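Local coordinates for protein ribonuclease J (Methanolobus psychrophilus R15, PDB 5HAB) that probably degrades RNA as a metallo-beta-lactamase/beta-CASP exoribonuclease, captured here as an engineered variant in complex with RNA, at residues A232-T238 / H410-H416; H416-L420 / M444-Y450. The protein carries 1 engineered substitution. All blocks are in the same frame, centred on the assembly; numbering follows the deposited sequence.

Contact 1 (A232-T238 / H410-H416); sequences AGRNGKT and HAYREDH. With SO4 (sulfate ion), chain K; nucleotides of chain D.
Tyr412 lies with its ring between two aliphatic groups of the 232-238 loop, Arg234 CB 3.9 Å from the ring centroid over one face and Thr238 CA 3.8 Å from it over the other. A flat aromatic side chain suits such a slot; Arg234 follows it with its extended chain, CD touching CE1, its guanidinium almost perpendicular to the ring. Arg413, CG anti to the backbone N (chi1 -179°) and bent at chi3, lays one guanidinium face against the backbone of Arg234 and Asn235, and NH2 gives a nearly straight 3.2 Å bond to sulfate O3 at the edge. The sulfate, probably from the crystallisation liquor, is also bonded by Lys395 of the second subunit. The loop receives the first turn of helix 413-423. Arg413 N donates to Arg234 O at 3.0 Å, and Glu414 N to Gly236 O at 3.0 Å; at Gly236 (87°/-143°) a CB would strike Asn235 O, so glycine fits. Tyr412 is the N-cap, and half of a capping box is formed as Asp415 OD2 takes its N at 2.8 Å through the anti lone pair. The syn lone pair accepts Thr238 N at 2.7 Å, and Thr238 OG1 gives a short bond to His410 O. His410, consistent with the motif B histidine of beta-CASP nucleases, is held through ND1 by Glu228, while NE2 bonds weakly to an RNA phosphate and lies near O2' of the bound adenosine nucleotide.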
loop_
_atom_site.group_PDB
_atom_site.type_symbol
_atom_site.label_atom_id
_atom_site.label_comp_id
_atom_site.label_asym_id
_atom_site.label_seq_id
_atom_site.Cartn_x
_atom_site.Cartn_y
_atom_site.Cartn_z
ATOM N N ALA B 232 -14.051 -7.955 -10.086
ATOM C CA ALA B 232 -15.153 -7.011 -10.263
ATOM C C ALA B 232 -14.784 -5.633 -9.725
ATOM O O ALA B 232 -15.376 -4.625 -10.110
ATOM C CB ALA B 232 -16.408 -7.525 -9.583
ATOM N N GLY B 233 -13.820 -5.603 -8.812
ATOM C CA GLY B 233 -13.322 -4.359 -8.267
ATOM C C GLY B 233 -12.388 -3.617 -9.204
ATOM O O GLY B 233 -12.195 -2.413 -9.054
ATOM N N ARG B 234 -11.812 -4.329 -10.172
ATOM C CA ARG B 234 -10.868 -3.710 -11.100
ATOM C C ARG B 234 -11.602 -2.921 -12.168
ATOM O O ARG B 234 -12.586 -3.375 -12.753
ATOM C CB ARG B 234 -9.950 -4.757 -11.741
ATOM C CG ARG B 234 -9.010 -5.409 -10.741
ATOM C CD ARG B 234 -7.982 -6.319 -11.393
ATOM N NE ARG B 234 -7.013 -6.781 -10.402
ATOM C CZ ARG B 234 -6.043 -7.658 -10.641
ATOM N NH1 ARG B 234 -5.903 -8.189 -11.848
ATOM N NH2 ARG B 234 -5.216 -8.010 -9.664
ATOM N N ASN B 235 -11.106 -1.716 -12.395
ATOM C CA ASN B 235 -11.746 -0.755 -13.270
ATOM C C ASN B 235 -11.562 -1.096 -14.749
ATOM O O ASN B 235 -10.510 -1.586 -15.158
ATOM C CB ASN B 235 -11.192 0.638 -12.959
ATOM C CG ASN B 235 -11.623 1.671 -13.959
ATOM O OD1 ASN B 235 -11.111 1.718 -15.077
ATOM N ND2 ASN B 235 -12.574 2.514 -13.566
ATOM N N GLY B 236 -12.593 -0.838 -15.544
ATOM C CA GLY B 236 -12.504 -0.988 -16.985
ATOM C C GLY B 236 -12.810 -2.376 -17.506
ATOM O O GLY B 236 -13.699 -3.060 -17.000
ATOM N N LYS B 237 -12.081 -2.781 -18.541
ATOM C CA LYS B 237 -12.280 -4.082 -19.168
ATOM C C LYS B 237 -10.984 -4.876 -19.114
ATOM O O LYS B 237 -9.900 -4.292 -19.095
ATOM C CB LYS B 237 -12.756 -3.931 -20.613
ATOM C CG LYS B 237 -11.690 -3.423 -21.568
ATOM C CD LYS B 237 -12.234 -3.291 -22.980
ATOM C CE LYS B 237 -12.604 -4.644 -23.565
ATOM N NZ LYS B 237 -13.101 -4.507 -24.963
ATOM N N THR B 238 -11.091 -6.202 -19.041
ATOM C CA THR B 238 -9.900 -7.039 -19.023
ATOM C C THR B 238 -9.152 -6.892 -20.338
ATOM O O THR B 238 -9.740 -7.041 -21.407
ATOM C CB THR B 238 -10.222 -8.532 -18.812
ATOM O OG1 THR B 238 -11.165 -8.683 -17.747
ATOM C CG2 THR B 238 -8.960 -9.281 -18.452
ATOM N N HIS B 410 -9.424 -12.895 -15.732
ATOM C CA HIS B 410 -10.744 -12.640 -15.146
ATOM C C HIS B 410 -11.392 -11.334 -15.613
ATOM O O HIS B 410 -10.716 -10.340 -15.880
ATOM C CB HIS B 410 -10.650 -12.621 -13.615
ATOM C CG HIS B 410 -10.232 -13.927 -13.014
ATOM N ND1 HIS B 410 -11.116 -14.959 -12.786
ATOM C CD2 HIS B 410 -9.024 -14.364 -12.584
ATOM C CE1 HIS B 410 -10.469 -15.978 -12.248
ATOM N NE2 HIS B 410 -9.200 -15.642 -12.114
ATOM N N ALA B 411 -12.720 -11.347 -15.672
ATOM C CA ALA B 411 -13.511 -10.197 -16.095
ATOM C C ALA B 411 -13.345 -8.996 -15.162
ATOM O O ALA B 411 -13.319 -9.134 -13.934
ATOM C CB ALA B 411 -14.975 -10.581 -16.178
ATOM N N TYR B 412 -13.229 -7.815 -15.756
ATOM C CA TYR B 412 -13.180 -6.582 -14.980
ATOM C C TYR B 412 -14.602 -6.060 -14.790
ATOM O O TYR B 412 -15.559 -6.672 -15.263
ATOM C CB TYR B 412 -12.301 -5.531 -15.668
ATOM C CG TYR B 412 -10.815 -5.785 -15.548
ATOM C CD1 TYR B 412 -10.334 -6.998 -15.075
ATOM C CD2 TYR B 412 -9.890 -4.804 -15.893
ATOM C CE1 TYR B 412 -8.974 -7.237 -14.962
ATOM C CE2 TYR B 412 -8.528 -5.032 -15.778
ATOM C CZ TYR B 412 -8.077 -6.250 -15.315
ATOM O OH TYR B 412 -6.726 -6.489 -15.200
ATOM N N ARG B 413 -14.733 -4.934 -14.099
ATOM C CA ARG B 413 -16.038 -4.375 -13.757
ATOM C C ARG B 413 -16.954 -4.189 -14.971
ATOM O O ARG B 413 -18.115 -4.591 -14.934
ATOM C CB ARG B 413 -15.861 -3.049 -12.994
ATOM C CG ARG B 413 -17.172 -2.406 -12.564
ATOM C CD ARG B 413 -16.993 -1.093 -11.793
ATOM N NE ARG B 413 -16.032 -1.202 -10.692
ATOM C CZ ARG B 413 -14.953 -0.436 -10.542
ATOM N NH1 ARG B 413 -14.667 0.508 -11.431
ATOM N NH2 ARG B 413 -14.155 -0.621 -9.498
ATOM N N GLU B 414 -16.443 -3.596 -16.046
ATOM C CA GLU B 414 -17.283 -3.290 -17.204
ATOM C C GLU B 414 -17.643 -4.543 -18.002
ATOM O O GLU B 414 -18.685 -4.592 -18.669
ATOM C CB GLU B 414 -16.592 -2.268 -18.111
ATOM C CG GLU B 414 -16.233 -0.963 -17.413
ATOM C CD GLU B 414 -17.393 -0.381 -16.632
ATOM O OE1 GLU B 414 -18.508 -0.313 -17.188
ATOM O OE2 GLU B 414 -17.190 0.026 -15.469
ATOM N N ASP B 415 -16.778 -5.550 -17.938
ATOM C CA ASP B 415 -17.097 -6.852 -18.511
ATOM C C ASP B 415 -18.322 -7.438 -17.807
ATOM O O ASP B 415 -19.244 -7.950 -18.451
ATOM C CB ASP B 415 -15.902 -7.795 -18.394
ATOM C CG ASP B 415 -14.680 -7.267 -19.116
ATOM O OD1 ASP B 415 -14.793 -6.959 -20.319
ATOM O OD2 ASP B 415 -13.608 -7.147 -18.480
ATOM N N HIS B 416 -18.338 -7.338 -16.481
ATOM C CA HIS B 416 -19.495 -7.777 -15.704
ATOM C C HIS B 416 -20.719 -6.935 -16.005
ATOM O O HIS B 416 -21.834 -7.446 -16.043
ATOM C CB HIS B 416 -19.187 -7.737 -14.210
ATOM C CG HIS B 416 -18.392 -8.909 -13.735
ATOM N ND1 HIS B 416 -18.871 -10.201 -13.799
ATOM C CD2 HIS B 416 -17.153 -8.991 -13.191
ATOM C CE1 HIS B 416 -17.961 -11.027 -13.314
ATOM N NE2 HIS B 416 -16.911 -10.320 -12.937
HETATM S S SO4 K . -11.968 2.564 -8.991
HETATM O O1 SO4 K . -10.801 3.371 -8.649
HETATM O O2 SO4 K . -12.638 3.136 -10.158
HETATM O O3 SO4 K . -11.537 1.202 -9.293
HETATM O O4 SO4 K . -12.893 2.542 -7.860
ATOM O OP3 A D 1 -3.580 -13.085 -13.104
ATOM P P A D 1 -4.946 -13.651 -12.993
ATOM O OP1 A D 1 -5.143 -14.634 -14.089
ATOM O OP2 A D 1 -5.903 -12.525 -12.853
ATOM O "O5'" A D 1 -5.017 -14.420 -11.608
ATOM C "C5'" A D 1 -4.021 -15.364 -11.227
ATOM C "C4'" A D 1 -4.528 -16.258 -10.123
ATOM O "O4'" A D 1 -4.576 -15.488 -8.889
ATOM C "C3'" A D 1 -5.938 -16.800 -10.347
ATOM O "O3'" A D 1 -6.053 -18.131 -9.850
ATOM C "C2'" A D 1 -6.814 -15.852 -9.532
ATOM O "O2'" A D 1 -8.025 -16.420 -9.078
ATOM C "C1'" A D 1 -5.894 -15.476 -8.370
ATOM N N9 A D 1 -6.162 -14.126 -7.860
ATOM C C8 A D 1 -6.441 -13.015 -8.624
ATOM N N7 A D 1 -6.656 -11.924 -7.930
ATOM C C5 A D 1 -6.516 -12.342 -6.613
ATOM C C6 A D 1 -6.625 -11.650 -5.393
ATOM N N6 A D 1 -6.909 -10.345 -5.303
ATOM N N1 A D 1 -6.428 -12.356 -4.255
ATOM C C2 A D 1 -6.144 -13.664 -4.349
ATOM N N3 A D 1 -6.014 -14.425 -5.436
ATOM C C4 A D 1 -6.215 -13.697 -6.552
HETATM O O HOH W 1 -12.488 -7.324 -21.654
#

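Contact 2 (H416-L420 / M444-Y450); sequences HWELL and MAEDAGY
Met444 reaches across to helix 413-423 with a chain that leaves anti to the backbone N (chi1 -175°) and then bends twice, which puts the methyl CE 3.6 Å from CB of His416. Its sulfur lies between two neighbours: SD is 4.0 Å from Leu420 CD2 and stands at the edge of the Trp417 six-membered ring, 5.5 Å from its centroid, a Met-aromatic contact. A flexible thioether suits a place between His416, Trp417 and Leu420, which lie within about one turn of the helix. Ala445 adds a light touch, its CB meeting Leu420 CD2. Asp447 meets the indole with both its backbone O, 3.7 Å from Trp417 CH2 near the ring plane, and its CB. Ala448 follows, with CB 3.7 Å from Trp417 CZ3 and 3.8 Å from Leu420 CD2; a methyl group here lets both larger side chains approach the helix end. Gly449 then closes the helix in a Schellman motif, its phi of 104° being natural for glycine. The turn sends Tyr450 back toward the partner helix, where its CE1 lies 3.8 Å from Leu420 CG, the two side chains running past each other in opposite directions, while its hydroxyl is hydrogen-bonded to Pro425 O. Arg400 of the second subunit also makes a cation-pi contact with Trp417. On the sheet side, Leu420 packs on Leu225 of strand 222-228, and both Leu420 and Tyr450 rest on Val428 of strand 427-431, the edge strand that connects helix 413-423 to helix 435-447.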
loop_
_atom_site.group_PDB
_atom_site.type_symbol
_atom_site.label_atom_id
_atom_site.label_comp_id
_atom_site.label_asym_id
_atom_site.label_seq_id
_atom_site.Cartn_x
_atom_site.Cartn_y
_atom_site.Cartn_z
ATOM N N HIS B 416 -18.338 -7.338 -16.481
ATOM C CA HIS B 416 -19.495 -7.777 -15.704
ATOM C C HIS B 416 -20.719 -6.935 -16.005
ATOM O O HIS B 416 -21.834 -7.446 -16.043
ATOM C CB HIS B 416 -19.187 -7.737 -14.210
ATOM C CG HIS B 416 -18.392 -8.909 -13.735
ATOM N ND1 HIS B 416 -18.871 -10.201 -13.799
ATOM C CD2 HIS B 416 -17.153 -8.991 -13.191
ATOM C CE1 HIS B 416 -17.961 -11.027 -13.314
ATOM N NE2 HIS B 416 -16.911 -10.320 -12.937
ATOM N N TRP B 417 -20.501 -5.643 -16.218
ATOM C CA TRP B 417 -21.569 -4.717 -16.583
ATOM C C TRP B 417 -22.280 -5.185 -17.856
ATOM O O TRP B 417 -23.510 -5.334 -17.893
ATOM C CB TRP B 417 -20.988 -3.312 -16.767
ATOM C CG TRP B 417 -21.971 -2.266 -17.156
ATOM C CD1 TRP B 417 -22.206 -1.787 -18.409
ATOM C CD2 TRP B 417 -22.829 -1.531 -16.277
ATOM N NE1 TRP B 417 -23.172 -0.811 -18.370
ATOM C CE2 TRP B 417 -23.572 -0.636 -17.073
ATOM C CE3 TRP B 417 -23.050 -1.552 -14.898
ATOM C CZ2 TRP B 417 -24.517 0.233 -16.534
ATOM C CZ3 TRP B 417 -23.988 -0.687 -14.364
ATOM C CH2 TRP B 417 -24.710 0.192 -15.181
ATOM N N GLU B 418 -21.492 -5.447 -18.893
ATOM C CA GLU B 418 -22.051 -5.872 -20.169
ATOM C C GLU B 418 -22.658 -7.277 -20.096
ATOM O O GLU B 418 -23.684 -7.545 -20.726
ATOM C CB GLU B 418 -20.980 -5.794 -21.258
ATOM C CG GLU B 418 -20.503 -4.362 -21.500
ATOM C CD GLU B 418 -19.836 -4.175 -22.847
ATOM O OE1 GLU B 418 -19.504 -3.017 -23.184
ATOM O OE2 GLU B 418 -19.651 -5.177 -23.572
ATOM N N LEU B 419 -22.038 -8.168 -19.329
ATOM C CA LEU B 419 -22.610 -9.501 -19.118
ATOM C C LEU B 419 -24.000 -9.375 -18.498
ATOM O O LEU B 419 -24.954 -10.039 -18.913
ATOM C CB LEU B 419 -21.708 -10.354 -18.224
ATOM C CG LEU B 419 -22.255 -11.739 -17.857
ATOM C CD1 LEU B 419 -22.429 -12.595 -19.097
ATOM C CD2 LEU B 419 -21.354 -12.439 -16.857
ATOM N N LEU B 420 -24.096 -8.505 -17.499
ATOM C CA LEU B 420 -25.344 -8.257 -16.802
ATOM C C LEU B 420 -26.382 -7.689 -17.767
ATOM O O LEU B 420 -27.562 -8.027 -17.687
ATOM C CB LEU B 420 -25.105 -7.299 -15.633
ATOM C CG LEU B 420 -25.774 -7.617 -14.301
ATOM C CD1 LEU B 420 -25.639 -9.095 -13.995
ATOM C CD2 LEU B 420 -25.123 -6.800 -13.202
ATOM N N MET B 444 -21.293 -2.696 -8.044
ATOM C CA MET B 444 -21.501 -2.675 -9.496
ATOM C C MET B 444 -22.938 -3.076 -9.899
ATOM O O MET B 444 -23.577 -2.400 -10.704
ATOM C CB MET B 444 -20.486 -3.589 -10.187
ATOM C CG MET B 444 -20.529 -3.559 -11.710
ATOM S SD MET B 444 -21.817 -4.600 -12.444
ATOM C CE MET B 444 -21.386 -6.203 -11.772
ATOM N N ALA B 445 -23.445 -4.166 -9.331
ATOM C CA ALA B 445 -24.761 -4.682 -9.697
ATOM C C ALA B 445 -25.868 -3.723 -9.282
ATOM O O ALA B 445 -26.869 -3.579 -9.985
ATOM C CB ALA B 445 -24.993 -6.057 -9.076
ATOM N N GLU B 446 -25.693 -3.073 -8.136
ATOM C CA GLU B 446 -26.636 -2.040 -7.717
ATOM C C GLU B 446 -26.665 -0.913 -8.741
ATOM O O GLU B 446 -27.740 -0.410 -9.075
ATOM C CB GLU B 446 -26.283 -1.490 -6.332
ATOM C CG GLU B 446 -26.522 -2.474 -5.194
ATOM C CD GLU B 446 -26.049 -1.942 -3.852
ATOM O OE1 GLU B 446 -26.631 -2.324 -2.817
ATOM O OE2 GLU B 446 -25.083 -1.154 -3.829
ATOM N N ASP B 447 -25.500 -0.527 -9.261
ATOM C CA ASP B 447 -25.494 0.466 -10.344
ATOM C C ASP B 447 -26.290 -0.033 -11.554
ATOM O O ASP B 447 -26.873 0.760 -12.285
ATOM C CB ASP B 447 -24.069 0.817 -10.774
ATOM C CG ASP B 447 -23.335 1.644 -9.744
ATOM O OD1 ASP B 447 -23.993 2.164 -8.819
ATOM O OD2 ASP B 447 -22.096 1.773 -9.864
ATOM N N ALA B 448 -26.334 -1.348 -11.749
ATOM C CA ALA B 448 -27.020 -1.924 -12.901
ATOM C C ALA B 448 -28.513 -2.108 -12.630
ATOM O O ALA B 448 -29.234 -2.647 -13.465
ATOM C CB ALA B 448 -26.389 -3.257 -13.291
ATOM N N GLY B 449 -28.972 -1.682 -11.457
ATOM C CA GLY B 449 -30.387 -1.768 -11.131
ATOM C C GLY B 449 -30.803 -2.869 -10.167
ATOM O O GLY B 449 -31.972 -2.956 -9.802
ATOM N N TYR B 450 -29.864 -3.713 -9.746
ATOM C CA TYR B 450 -30.202 -4.801 -8.824
ATOM C C TYR B 450 -30.229 -4.332 -7.374
ATOM O O TYR B 450 -29.638 -3.310 -7.027
ATOM C CB TYR B 450 -29.233 -5.971 -9.009
ATOM C CG TYR B 450 -29.435 -6.644 -10.344
ATOM C CD1 TYR B 450 -28.869 -6.126 -11.504
ATOM C CD2 TYR B 450 -30.231 -7.772 -10.454
ATOM C CE1 TYR B 450 -29.076 -6.730 -12.733
ATOM C CE2 TYR B 450 -30.443 -8.381 -11.673
ATOM C CZ TYR B 450 -29.867 -7.857 -12.808
ATOM O OH TYR B 450 -30.079 -8.474 -14.021
#

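Helix 413-423 serves both contacts in succession: contact 1 secures its N-terminal turn to the 232-238 loop, and contact 2 packs the next turn against helix 435-447. The two centres are 11 Å apart, with His416 common to both, and they touch directly where Arg413 CG meets Met444 CG at 3.7 Å. Contact 1 reaches the bound RNA through His410, whereas contact 2 lies away from it, its nearest atom about 11 Å from the nucleic acid. Arg400 of the second subunit spans the pair, forming a salt bridge with Glu414 in contact 1 besides its cation-pi contact with Trp417 in contact 2.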